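Local coordinates for protein galactokinase (PDB 6TEQ) that probably phosphorylates galactose at the expense of ATP, and here holds 2-fluorinated galactose in its sugar pocket, at residues A[165-176]-A[188-197]; A[34-42]-A[138-148]. All coordinates share one frame; numbering follows the deposited sequence. Where two conformers were deposited one is given.

From the N terminus, strand 33-42 comes first, and contact 2 brings it together with the turn 138-140 and the start of helix 141-156, closing a long, strand-rich loop of 95 residues. The chain then passes from that helix into helix 165-183, and contact 1 folds helix 190-197 back against it across only 11 intervening residues. The two contacts follow in series, neither nesting nor crossing. In space they meet all the same: Asp191 OD1 forms a salt bridge to Arg40 NE at 2.8 Å, and Ser195 OG probably hydrogen-bonds to Pro38 O. Helix 190-197 thus joins strand 33-42 to helix 165-183 beside the bound sugar.

Contact 1 of 2, residues A[165-176]-A[188-197]; sequences DAGRVTLINAAI and GGLDQNASMR. With GAF (2-deoxy-2-fluoro-alpha-D-galactopyranose), chain M.
Asp165 and Arg197 lock one end of an antiparallel helix pair in the GHMP kinase N-terminal domain; helix 165-176 and helix 190-197 run at 141°, their axes 9.4 Å apart. This salt bridge is a side-on, two-pronged grip. Arg197 NE reaches Asp165 OD1 at 2.9 Å, and Arg197 NH2 reaches Asp165 OD2 at 2.7 Å, each on the syn side but somewhat out of the plane of a carboxylate turned 34° from the guanidinium.

Hydrogen bonds extend the grip along the second helix: Arg197 NH1 donates to Asn193 OD1, and Asn193 ND2 to Gly189 O, so both ends of the Asn193 amide are engaged, fixing its rotation. Arg168, extended from CG to NE, sends NH1 across to Met196 O at 3.0 Å, while its NE is taken by Gly162 O. A water donates to both Asp165 OD1 and Met196 O.

The apolar core is built on Met196 and Ile172, the latter a knob among Gln192, Asn193, Met196 and Arg197. Ile172 CG1, anti to the carbonyl carbon (chi1 -70°), meets Met196 SD at 3.8 Å in one conformer, and CD1 rests on Arg197 CD. Val169 CG2 covers one face of the Arg197 guanidinium, 3.8 Å above its plane.

Toward the sugar, Ile176 CD1 sits 3.6 Å from Gly189 CA, where a side chain would be crowded. Next door, Gly188 N makes a weak 3.0 Å hydrogen bond to fluorogalactose O3.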
loop_
_atom_site.group_PDB
_atom_site.type_symbol
_atom_site.label_atom_id
_atom_site.label_comp_id
_atom_site.label_asym_id
_atom_site.label_seq_id
_atom_site.Cartn_x
_atom_site.Cartn_y
_atom_site.Cartn_z
ATOM N N ASP A 165 15.960 -2.393 -9.822
ATOM C CA ASP A 165 14.484 -2.402 -9.891
ATOM C C ASP A 165 13.977 -3.765 -10.270
ATOM O O ASP A 165 13.005 -4.242 -9.640
ATOM C CB ASP A 165 13.983 -1.370 -10.888
ATOM C CG ASP A 165 12.472 -1.223 -10.914
ATOM O OD1 ASP A 165 11.921 -0.892 -9.844
ATOM O OD2 ASP A 165 11.867 -1.504 -12.009
ATOM N N ALA A 166 14.463 -4.324 -11.396
ATOM C CA ALA A 166 13.931 -5.615 -11.887
ATOM C C ALA A 166 14.212 -6.709 -10.853
ATOM O O ALA A 166 13.329 -7.552 -10.626
ATOM C CB ALA A 166 14.541 -5.931 -13.224
ATOM N N GLY A 167 15.390 -6.703 -10.237
ATOM C CA GLY A 167 15.731 -7.670 -9.186
ATOM C C GLY A 167 14.734 -7.555 -8.027
ATOM O O GLY A 167 14.285 -8.557 -7.475
ATOM N N ARG A 168 14.374 -6.326 -7.688
ATOM C CA ARG A 168 13.497 -6.156 -6.523
ATOM C C ARG A 168 12.141 -6.833 -6.749
ATOM O O ARG A 168 11.487 -7.174 -5.757
ATOM C CB ARG A 168 13.343 -4.689 -6.137
ATOM C CG ARG A 168 14.562 -4.181 -5.431
ATOM C CD ARG A 168 14.302 -2.762 -4.988
ATOM N NE ARG A 168 15.402 -2.276 -4.211
ATOM C CZ ARG A 168 15.351 -1.273 -3.377
ATOM N NH1 ARG A 168 14.282 -0.501 -3.306
ATOM N NH2 ARG A 168 16.435 -0.917 -2.740
ATOM N N VAL A 169 11.726 -7.098 -8.005
ATOM C CA VAL A 169 10.452 -7.809 -8.219
ATOM C C VAL A 169 10.492 -9.211 -7.578
ATOM O O VAL A 169 9.465 -9.707 -7.101
ATOM C CB VAL A 169 10.105 -7.793 -9.723
ATOM C CG1 VAL A 169 8.944 -8.733 -9.999
ATOM C CG2 VAL A 169 9.833 -6.344 -10.163
ATOM N N THR A 170 11.638 -9.876 -7.605
ATOM C CA THR A 170 11.758 -11.173 -6.906
ATOM C C THR A 170 11.423 -11.005 -5.417
ATOM O O THR A 170 10.719 -11.827 -4.831
ATOM C CB THR A 170 13.146 -11.743 -7.158
ATOM O OG1 THR A 170 13.199 -12.087 -8.567
ATOM C CG2 THR A 170 13.413 -12.964 -6.308
ATOM N N LEU A 171 11.940 -9.953 -4.802
ATOM C CA LEU A 171 11.746 -9.677 -3.355
ATOM C C LEU A 171 10.314 -9.235 -3.081
ATOM O O LEU A 171 9.739 -9.705 -2.124
ATOM C CB LEU A 171 12.726 -8.609 -2.939
ATOM C CG LEU A 171 14.188 -8.962 -3.163
ATOM C CD1 LEU A 171 15.084 -7.892 -2.693
ATOM C CD2 LEU A 171 14.588 -10.285 -2.597
ATOM N N ILE A 172 9.761 -8.412 -3.962
ATOM C CA ILE A 172 8.317 -8.093 -3.973
ATOM C C ILE A 172 7.477 -9.353 -3.959
ATOM O O ILE A 172 6.508 -9.454 -3.156
ATOM C CB ILE A 172 7.988 -7.166 -5.130
ATOM C CG1 ILE A 172 8.582 -5.797 -4.852
ATOM C CG2 ILE A 172 6.510 -7.086 -5.333
ATOM C CD1 ILE A 172 8.681 -4.952 -6.105
ATOM N N ASN A 173 7.786 -10.289 -4.839
ATOM C CA ASN A 173 6.951 -11.510 -4.950
ATOM C C ASN A 173 7.057 -12.300 -3.642
ATOM O O ASN A 173 6.010 -12.847 -3.207
ATOM C CB ASN A 173 7.338 -12.317 -6.168
ATOM C CG ASN A 173 6.837 -11.673 -7.443
ATOM O OD1 ASN A 173 5.879 -10.859 -7.392
ATOM N ND2 ASN A 173 7.420 -12.099 -8.566
ATOM N N ALA A 174 8.220 -12.334 -3.005
ATOM C CA ALA A 174 8.382 -13.042 -1.724
ATOM C C ALA A 174 7.530 -12.351 -0.660
ATOM O O ALA A 174 6.941 -13.014 0.205
ATOM C CB ALA A 174 9.836 -13.086 -1.327
ATOM N N ALA A 175 7.530 -11.020 -0.640
ATOM C CA ALA A 175 6.757 -10.230 0.346
ATOM C C ALA A 175 5.257 -10.498 0.181
ATOM O O ALA A 175 4.517 -10.684 1.180
ATOM C CB ALA A 175 7.087 -8.794 0.189
ATOM N N ILE A 176 4.770 -10.407 -1.053
ATOM C CA ILE A 176 3.371 -10.741 -1.388
ATOM C C ILE A 176 3.060 -12.165 -0.941
ATOM O O ILE A 176 2.006 -12.356 -0.303
ATOM C CB ILE A 176 3.116 -10.535 -2.886
ATOM C CG1 ILE A 176 3.311 -9.057 -3.290
ATOM C CG2 ILE A 176 1.731 -11.032 -3.259
ATOM C CD1 ILE A 176 3.310 -8.875 -4.797
ATOM N N GLY A 188 -3.038 -7.826 -3.149
ATOM C CA GLY A 188 -2.506 -7.694 -4.493
ATOM C C GLY A 188 -1.087 -7.199 -4.285
ATOM O O GLY A 188 -0.532 -7.392 -3.217
ATOM N N GLY A 189 -0.491 -6.704 -5.318
ATOM C CA GLY A 189 0.896 -6.290 -5.230
ATOM C C GLY A 189 1.132 -4.836 -5.221
ATOM O O GLY A 189 2.311 -4.450 -5.318
ATOM N N LEU A 190 0.074 -4.015 -5.225
ATOM C CA LEU A 190 0.136 -2.534 -5.211
ATOM C C LEU A 190 1.189 -2.062 -4.201
ATOM O O LEU A 190 2.090 -1.233 -4.524
ATOM C CB LEU A 190 -1.255 -2.016 -4.801
ATOM C CG LEU A 190 -1.467 -0.503 -4.696
ATOM C CD1 LEU A 190 -2.843 -0.196 -4.105
ATOM C CD2 LEU A 190 -0.394 0.141 -3.859
ATOM N N ASP A 191 1.039 -2.533 -2.972
ATOM C CA ASP A 191 1.695 -1.924 -1.831
ATOM C C ASP A 191 3.189 -2.246 -1.863
ATOM O O ASP A 191 4.050 -1.367 -1.519
ATOM C CB ASP A 191 1.103 -2.398 -0.516
ATOM C CG ASP A 191 -0.381 -2.218 -0.328
ATOM O OD1 ASP A 191 -0.986 -1.493 -1.155
ATOM O OD2 ASP A 191 -0.817 -2.680 0.741
ATOM N N GLN A 192 3.519 -3.469 -2.253
ATOM C CA GLN A 192 4.886 -3.988 -2.225
ATOM C C GLN A 192 5.655 -3.396 -3.420
ATOM O O GLN A 192 6.862 -2.990 -3.265
ATOM C CB GLN A 192 4.869 -5.508 -2.281
ATOM C CG GLN A 192 4.148 -6.149 -1.089
ATOM C CD GLN A 192 2.643 -6.276 -1.244
ATOM O OE1 GLN A 192 2.016 -5.791 -2.219
ATOM N NE2 GLN A 192 2.038 -6.940 -0.272
ATOM N N ASN A 193 5.027 -3.210 -4.551
ATOM C CA ASN A 193 5.638 -2.503 -5.684
ATOM C C ASN A 193 5.914 -1.086 -5.303
ATOM O O ASN A 193 7.045 -0.552 -5.601
ATOM C CB ASN A 193 4.756 -2.648 -6.957
ATOM C CG ASN A 193 4.960 -3.958 -7.686
ATOM O OD1 ASN A 193 5.905 -4.062 -8.450
ATOM N ND2 ASN A 193 4.159 -4.974 -7.405
ATOM N N ALA A 194 4.982 -0.396 -4.643
ATOM C CA ALA A 194 5.219 1.001 -4.194
ATOM C C ALA A 194 6.412 1.025 -3.277
ATOM O O ALA A 194 7.319 1.832 -3.468
ATOM C CB ALA A 194 4.007 1.561 -3.515
ATOM N N SER A 195 6.431 0.167 -2.276
ATOM C CA SER A 195 7.402 0.265 -1.173
ATOM C C SER A 195 8.808 0.038 -1.734
ATOM O O SER A 195 9.778 0.614 -1.227
ATOM C CB SER A 195 7.039 -0.759 -0.087
ATOM O OG SER A 195 7.810 -0.558 1.061
ATOM N N MET A 196 8.944 -0.756 -2.789
ATOM C CA MET A 196 10.289 -1.155 -3.264
ATOM C C MET A 196 10.630 -0.520 -4.611
ATOM O O MET A 196 11.803 -0.672 -5.025
ATOM C CB MET A 196 10.442 -2.673 -3.352
ATOM C CG MET A 196 10.291 -3.276 -1.995
ATOM S SD MET A 196 10.851 -4.979 -1.957
ATOM C CE MET A 196 12.549 -4.700 -1.440
ATOM N N ARG A 197 9.721 0.226 -5.238
ATOM C CA ARG A 197 10.011 0.732 -6.592
ATOM C C ARG A 197 9.661 2.190 -6.796
ATOM O O ARG A 197 10.125 2.758 -7.825
ATOM C CB ARG A 197 9.324 -0.129 -7.664
ATOM C CG ARG A 197 9.728 -1.575 -7.587
ATOM C CD ARG A 197 8.889 -2.354 -8.497
ATOM N NE ARG A 197 9.352 -2.193 -9.889
ATOM C CZ ARG A 197 8.777 -2.698 -10.928
ATOM N NH1 ARG A 197 7.602 -3.328 -10.819
ATOM N NH2 ARG A 197 9.381 -2.567 -12.105
HETATM C C1 GAF M . -5.173 -3.246 -0.277
HETATM C C2 GAF M . -4.279 -4.269 -0.944
HETATM F F2 GAF M . -3.274 -4.592 -0.094
HETATM C C3 GAF M . -3.704 -3.756 -2.248
HETATM O O3 GAF M . -3.119 -4.812 -2.943
HETATM C C4 GAF M . -4.820 -3.166 -3.160
HETATM O O4 GAF M . -5.693 -4.153 -3.693
HETATM C C5 GAF M . -5.594 -2.158 -2.380
HETATM O O5 GAF M . -6.132 -2.756 -1.225
HETATM C C6 GAF M . -6.728 -1.528 -3.162
HETATM O O6 GAF M . -6.241 -0.799 -4.288
HETATM O O1 GAF M . -4.270 -2.248 0.164
HETATM O O HOH W 1 13.274 -0.139 -7.487
#

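Contact 2 of 2, residues A[34-42]-A[138-148]; sequences VWAAPGRVN and GLSSSAAMTCS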
loop_
_atom_site.group_PDB
_atom_site.type_symbol
_atom_site.label_atom_id
_atom_site.label_comp_id
_atom_site.label_asym_id
_atom_site.label_seq_id
_atom_site.Cartn_x
_atom_site.Cartn_y
_atom_site.Cartn_z
ATOM N N VAL A 34 20.755 -2.065 9.232
ATOM C CA VAL A 34 19.368 -1.607 9.309
ATOM C C VAL A 34 18.916 -1.319 7.889
ATOM O O VAL A 34 19.690 -0.640 7.148
ATOM C CB VAL A 34 19.232 -0.393 10.224
ATOM C CG1 VAL A 34 17.822 0.110 10.275
ATOM C CG2 VAL A 34 19.715 -0.661 11.658
ATOM N N TRP A 35 17.736 -1.872 7.572
ATOM C CA TRP A 35 17.064 -1.580 6.317
ATOM C C TRP A 35 15.735 -0.897 6.621
ATOM O O TRP A 35 15.325 -0.904 7.767
ATOM C CB TRP A 35 16.941 -2.825 5.477
ATOM C CG TRP A 35 18.273 -3.433 5.116
ATOM C CD1 TRP A 35 18.847 -3.382 3.889
ATOM C CD2 TRP A 35 19.173 -4.214 5.931
ATOM N NE1 TRP A 35 19.999 -4.117 3.875
ATOM C CE2 TRP A 35 20.235 -4.630 5.095
ATOM C CE3 TRP A 35 19.164 -4.642 7.264
ATOM C CZ2 TRP A 35 21.348 -5.337 5.575
ATOM C CZ3 TRP A 35 20.179 -5.445 7.714
ATOM C CH2 TRP A 35 21.284 -5.759 6.885
ATOM N N ALA A 36 15.116 -0.308 5.612
ATOM C CA ALA A 36 13.795 0.302 5.826
ATOM C C ALA A 36 13.008 0.307 4.549
ATOM O O ALA A 36 13.594 0.244 3.471
ATOM C CB ALA A 36 13.910 1.683 6.417
ATOM N N ALA A 37 11.690 0.190 4.720
ATOM C CA ALA A 37 10.761 0.283 3.590
ATOM C C ALA A 37 9.656 1.226 3.983
ATOM O O ALA A 37 9.182 1.213 5.147
ATOM C CB ALA A 37 10.275 -1.083 3.218
ATOM N N PRO A 38 9.162 2.007 3.021
ATOM C CA PRO A 38 8.096 2.955 3.316
ATOM C C PRO A 38 6.702 2.349 3.229
ATOM O O PRO A 38 6.411 1.370 2.548
ATOM C CB PRO A 38 8.301 4.039 2.267
ATOM C CG PRO A 38 8.755 3.220 1.043
ATOM C CD PRO A 38 9.720 2.222 1.665
ATOM N N GLY A 39 5.787 3.025 3.916
ATOM C CA GLY A 39 4.364 2.879 3.616
ATOM C C GLY A 39 4.046 3.643 2.343
ATOM O O GLY A 39 4.956 4.173 1.712
ATOM N N ARG A 40 2.769 3.659 1.958
ATOM C CA ARG A 40 2.406 4.207 0.653
ATOM C C ARG A 40 1.040 4.843 0.717
ATOM O O ARG A 40 0.156 4.383 1.498
ATOM C CB ARG A 40 2.456 3.102 -0.408
ATOM C CG ARG A 40 1.419 2.006 -0.279
ATOM C CD ARG A 40 0.171 2.279 -1.060
ATOM N NE ARG A 40 -0.872 1.294 -0.762
ATOM C CZ ARG A 40 -1.756 1.364 0.209
ATOM N NH1 ARG A 40 -2.620 0.363 0.369
ATOM N NH2 ARG A 40 -1.894 2.457 0.949
ATOM N N VAL A 41 0.805 5.768 -0.210
ATOM C CA VAL A 41 -0.581 6.165 -0.564
ATOM C C VAL A 41 -0.802 5.936 -2.058
ATOM O O VAL A 41 -0.033 6.405 -2.899
ATOM C CB VAL A 41 -0.904 7.609 -0.150
ATOM C CG1 VAL A 41 -1.271 7.723 1.301
ATOM C CG2 VAL A 41 0.265 8.522 -0.375
ATOM N N ASN A 42 -1.904 5.277 -2.356
ATOM C CA ASN A 42 -2.319 5.079 -3.747
ATOM C C ASN A 42 -3.028 6.357 -4.167
ATOM O O ASN A 42 -4.069 6.684 -3.627
ATOM C CB ASN A 42 -3.145 3.822 -3.928
ATOM C CG ASN A 42 -3.186 3.415 -5.375
ATOM O OD1 ASN A 42 -2.333 3.826 -6.157
ATOM N ND2 ASN A 42 -4.214 2.652 -5.691
ATOM N N GLY A 138 -4.399 1.816 6.657
ATOM C CA GLY A 138 -4.501 1.483 5.237
ATOM C C GLY A 138 -3.340 2.076 4.441
ATOM O O GLY A 138 -3.466 2.241 3.239
ATOM N N LEU A 139 -2.229 2.418 5.101
ATOM C CA LEU A 139 -1.049 2.979 4.425
ATOM C C LEU A 139 0.056 1.919 4.298
ATOM O O LEU A 139 1.216 2.280 4.042
ATOM C CB LEU A 139 -0.614 4.230 5.170
ATOM C CG LEU A 139 -1.701 5.300 5.252
ATOM C CD1 LEU A 139 -1.178 6.455 6.076
ATOM C CD2 LEU A 139 -2.072 5.785 3.881
ATOM N N SER A 140 -0.251 0.643 4.454
ATOM C CA SER A 140 0.683 -0.435 4.029
ATOM C C SER A 140 1.789 -0.705 5.057
ATOM O O SER A 140 2.867 -1.155 4.661
ATOM C CB SER A 140 1.234 -0.188 2.626
ATOM O OG SER A 140 0.153 -0.017 1.740
ATOM N N SER A 141 1.523 -0.513 6.351
ATOM C CA SER A 141 2.450 -1.036 7.389
ATOM C C SER A 141 2.782 -2.493 7.012
ATOM O O SER A 141 3.933 -2.928 7.190
ATOM C CB SER A 141 1.871 -0.928 8.784
ATOM O OG SER A 141 0.787 -1.842 8.935
ATOM N N SER A 142 1.838 -3.253 6.483
ATOM C CA SER A 142 2.079 -4.695 6.165
ATOM C C SER A 142 3.226 -4.874 5.143
ATOM O O SER A 142 4.065 -5.793 5.293
ATOM C CB SER A 142 0.805 -5.353 5.644
ATOM O OG SER A 142 0.214 -4.507 4.674
ATOM N N ALA A 143 3.221 -4.072 4.084
ATOM C CA ALA A 143 4.252 -4.095 3.023
ATOM C C ALA A 143 5.529 -3.488 3.537
ATOM O O ALA A 143 6.582 -3.928 3.165
ATOM C CB ALA A 143 3.833 -3.340 1.768
ATOM N N ALA A 144 5.445 -2.425 4.341
ATOM C CA ALA A 144 6.671 -1.835 4.871
ATOM C C ALA A 144 7.390 -2.935 5.656
ATOM O O ALA A 144 8.617 -2.988 5.605
ATOM C CB ALA A 144 6.310 -0.639 5.720
ATOM N N MET A 145 6.665 -3.764 6.395
ATOM C CA MET A 145 7.343 -4.818 7.204
ATOM C C MET A 145 7.887 -5.917 6.278
ATOM O O MET A 145 9.032 -6.391 6.489
ATOM C CB MET A 145 6.379 -5.407 8.234
ATOM C CG MET A 145 6.982 -6.523 9.043
ATOM S SD MET A 145 6.032 -6.862 10.487
ATOM C CE MET A 145 6.425 -5.478 11.551
ATOM N N THR A 146 7.099 -6.397 5.360
ATOM C CA THR A 146 7.530 -7.523 4.497
ATOM C C THR A 146 8.631 -7.058 3.555
ATOM O O THR A 146 9.564 -7.832 3.319
ATOM C CB THR A 146 6.376 -8.210 3.748
ATOM O OG1 THR A 146 5.733 -7.200 2.916
ATOM C CG2 THR A 146 5.410 -8.899 4.675
ATOM N N CYS A 147 8.550 -5.872 2.981
ATOM C CA CYS A 147 9.548 -5.395 2.016
ATOM C C CYS A 147 10.867 -5.019 2.701
ATOM O O CYS A 147 11.950 -5.340 2.124
ATOM C CB CYS A 147 8.964 -4.252 1.176
ATOM S SG CYS A 147 7.662 -4.847 0.081
ATOM N N SER A 148 10.800 -4.460 3.909
ATOM C CA SER A 148 12.076 -4.136 4.634
ATOM C C SER A 148 12.775 -5.461 4.958
ATOM O O SER A 148 13.962 -5.541 4.779
ATOM C CB SER A 148 11.857 -3.362 5.888
ATOM O OG SER A 148 10.999 -3.992 6.810
HETATM O O HOH W 2 -4.902 -0.570 2.358
#
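Arg40 reaches from strand 34-42 to the turn before helix 141-148, where its NH2 donates to Gly138 O at 2.8 Å in a nearly straight bond (164°). That carbonyl lies at the guanidinium edge, as does a water accepting from NH1. Ser140 CB lies over the centre of one face, 4.2 Å above the plane. Arg40 CG lies between the backbone N and the carbonyl carbon (chi1 67°), and a bend at chi2 (92°) carries the chain to the turn.

Behind this shell the main chain holds the turn: Arg40 N donates to Leu139 O at 2.9 Å. The same oxygen lies 3.2 Å from Gly39 CA, on the side where a CB would point, so a side chain would collide with it. Further along, small residues let strand and helix run at 6.7 Å between axes, with Ala37 CB 3.5 Å from Ser148 N and Ala144 CB 3.5 Å from Ala37 O.

A methionine in place of Arg40 would probably leave Gly138 O without this donor and the Asp191 carboxylate, which pairs with NE, without its mate. The turn belongs to the glycine- and serine-rich phosphate-binding motif of GHMP kinases; Gly138, Ser140, Ser141 and Ser142 bind ADP in another structure of this protein, and Ser142 also magnesium, neither being bound here. Because Arg40 touches the fluorogalactose, its bond to Gly138 O ties the sugar pocket to the nucleotide loop.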